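PDB 4YCS: uncharacterized protein from Peptoclostridium difficile 630, which is of unknown function but, as a putative lipoprotein related to PnrA-like substrate-binding proteins of ABC transporters, may bind a small solute. Local coordinates for residues Y66-A71 and Q91-D96. Residues are numbered along the deposited sequence; the frame is centred on the assembly and turned at random.
Sequences YDLIIA and QFAIID
Ile69 and Phe92 sit abreast on neighbouring parallel strands, their side chains leaving the sheet the same way. The Phe92 ring meets Ile69 obliquely, its CD1 3.9 Å from Ile69 CB. With Ile69 CG1 anti to the carbonyl carbon (chi1 -63°), that branch runs on to CD1, 4.0 Å from Phe92 CE1. Cys62 of helix 54-62 touches both residues. Farther along this face, Ala71 CB meets Ile94 CG1 at 4.3 Å.

The other face carries Leu68, Ile70 and Ala93. Leu68 CG swings anti to the backbone N (chi1 179°), and its CD1 reaches across to Gln91 O, 3.6 Å away. Ile70 CG2 touches Ala93 CB. Ile70 CG2 also lies 3.8 Å from Ile95 CD1; Ile123 and Leu119 of helix 118-127 pack on Ile70 and Ile95 respectively.

Between the faces, Ile69 N and Ala71 N donate to Gln91 O and Ala93 O respectively, Ala93 N and Ile95 N to Ile69 O and Ala71 O respectively. Before this ladder, one water bridges Asp67 O and Gln91 N. Strand 68-72, helix 77-84 and strand 91-95 form a beta-alpha-beta unit inside a parallel sheet of strand order 2-1-3-4-5, consistent with one lobe of a periplasmic-binding-protein fold.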
loop_
_atom_site.group_PDB
_atom_site.type_symbol
_atom_site.label_atom_id
_atom_site.label_comp_id
_atom_site.label_asym_id
_atom_site.label_seq_id
_atom_site.Cartn_x
_atom_site.Cartn_y
_atom_site.Cartn_z
ATOM N N TYR A 66 -5.013 5.926 9.086
ATOM C CA TYR A 66 -5.382 5.396 7.760
ATOM C C TYR A 66 -6.022 3.983 7.906
ATOM O O TYR A 66 -5.497 3.111 8.606
ATOM C CB TYR A 66 -4.127 5.303 6.862
ATOM C CG TYR A 66 -3.634 6.662 6.435
ATOM C CD1 TYR A 66 -4.352 7.450 5.530
ATOM C CD2 TYR A 66 -2.447 7.180 6.924
ATOM C CE1 TYR A 66 -3.906 8.721 5.170
ATOM C CE2 TYR A 66 -2.023 8.453 6.567
ATOM C CZ TYR A 66 -2.753 9.220 5.710
ATOM O OH TYR A 66 -2.278 10.499 5.373
ATOM N N ASP A 67 -7.125 3.746 7.219
ATOM C CA ASP A 67 -7.782 2.438 7.289
ATOM C C ASP A 67 -6.980 1.419 6.514
ATOM O O ASP A 67 -6.954 0.226 6.865
ATOM C CB ASP A 67 -9.207 2.547 6.810
ATOM C CG ASP A 67 -9.991 3.581 7.635
ATOM O OD1 ASP A 67 -10.407 3.215 8.749
ATOM O OD2 ASP A 67 -10.138 4.757 7.192
ATOM N N LEU A 68 -6.190 1.895 5.544
ATOM C CA LEU A 68 -5.327 0.993 4.764
ATOM C C LEU A 68 -4.089 1.709 4.329
ATOM O O LEU A 68 -4.149 2.852 3.870
ATOM C CB LEU A 68 -6.098 0.468 3.531
ATOM C CG LEU A 68 -5.371 -0.467 2.568
ATOM C CD1 LEU A 68 -4.977 -1.761 3.249
ATOM C CD2 LEU A 68 -6.219 -0.780 1.326
ATOM N N ILE A 69 -2.967 1.034 4.450
ATOM C CA ILE A 69 -1.663 1.532 4.034
ATOM C C ILE A 69 -1.142 0.586 2.952
ATOM O O ILE A 69 -1.002 -0.639 3.187
ATOM C CB ILE A 69 -0.664 1.591 5.191
ATOM C CG1 ILE A 69 -1.153 2.582 6.236
ATOM C CG2 ILE A 69 0.739 2.024 4.704
ATOM C CD1 ILE A 69 -0.520 2.448 7.598
ATOM N N ILE A 70 -0.927 1.119 1.764
ATOM C CA ILE A 70 -0.494 0.328 0.602
ATOM C C ILE A 70 0.970 0.654 0.228
ATOM O O ILE A 70 1.309 1.784 -0.082
ATOM C CB ILE A 70 -1.358 0.578 -0.617
ATOM C CG1 ILE A 70 -2.850 0.431 -0.269
ATOM C CG2 ILE A 70 -0.919 -0.418 -1.714
ATOM C CD1 ILE A 70 -3.826 0.746 -1.373
ATOM N N ALA A 71 1.823 -0.358 0.273
ATOM C CA ALA A 71 3.225 -0.252 -0.092
ATOM C C ALA A 71 3.414 -0.848 -1.511
ATOM O O ALA A 71 2.993 -1.966 -1.781
ATOM C CB ALA A 71 4.062 -1.021 0.887
ATOM N N GLN A 91 -4.375 -2.379 8.909
ATOM C CA GLN A 91 -4.431 -3.137 7.667
ATOM C C GLN A 91 -3.442 -2.589 6.702
ATOM O O GLN A 91 -3.405 -1.390 6.441
ATOM C CB GLN A 91 -5.847 -3.114 7.026
ATOM C CG GLN A 91 -6.926 -3.735 7.889
ATOM C CD GLN A 91 -6.604 -5.182 8.216
ATOM O OE1 GLN A 91 -6.361 -5.996 7.309
ATOM N NE2 GLN A 91 -6.573 -5.512 9.519
ATOM N N PHE A 92 -2.675 -3.500 6.108
ATOM C CA PHE A 92 -1.710 -3.160 5.095
ATOM C C PHE A 92 -1.880 -4.009 3.821
ATOM O O PHE A 92 -2.469 -5.088 3.856
ATOM C CB PHE A 92 -0.343 -3.454 5.572
ATOM C CG PHE A 92 0.053 -2.812 6.846
ATOM C CD1 PHE A 92 0.768 -1.617 6.828
ATOM C CD2 PHE A 92 -0.135 -3.458 8.057
ATOM C CE1 PHE A 92 1.240 -1.071 7.996
ATOM C CE2 PHE A 92 0.360 -2.900 9.235
ATOM C CZ PHE A 92 1.047 -1.700 9.188
ATOM N N ALA A 93 -1.347 -3.490 2.715
ATOM C CA ALA A 93 -1.289 -4.197 1.427
ATOM C C ALA A 93 0.077 -3.963 0.833
ATOM O O ALA A 93 0.652 -2.895 1.026
ATOM C CB ALA A 93 -2.367 -3.739 0.468
ATOM N N ILE A 94 0.627 -4.976 0.155
ATOM C CA ILE A 94 1.859 -4.807 -0.555
ATOM C C ILE A 94 1.684 -5.279 -1.997
ATOM O O ILE A 94 1.057 -6.326 -2.228
ATOM C CB ILE A 94 3.021 -5.490 0.153
ATOM C CG1 ILE A 94 4.327 -5.087 -0.524
ATOM C CG2 ILE A 94 2.799 -7.015 0.273
ATOM C CD1 ILE A 94 5.576 -5.505 0.252
ATOM N N ILE A 95 2.161 -4.461 -2.940
ATOM C CA ILE A 95 2.084 -4.764 -4.360
ATOM C C ILE A 95 3.421 -5.346 -4.882
ATOM O O ILE A 95 4.484 -4.758 -4.701
ATOM C CB ILE A 95 1.689 -3.555 -5.153
ATOM C CG1 ILE A 95 0.284 -3.102 -4.730
ATOM C CG2 ILE A 95 1.710 -3.861 -6.659
ATOM C CD1 ILE A 95 -0.013 -1.697 -5.161
ATOM N N ASP A 96 3.322 -6.521 -5.521
ATOM C CA ASP A 96 4.443 -7.211 -6.198
ATOM C C ASP A 96 5.331 -7.975 -5.228
ATOM O O ASP A 96 6.543 -8.033 -5.389
ATOM C CB ASP A 96 5.262 -6.213 -7.041
ATOM C CG ASP A 96 6.187 -6.911 -8.091
ATOM O OD1 ASP A 96 5.805 -7.985 -8.638
ATOM O OD2 ASP A 96 7.277 -6.348 -8.358
HETATM O O HOH W 1 -6.443 -0.419 9.438
#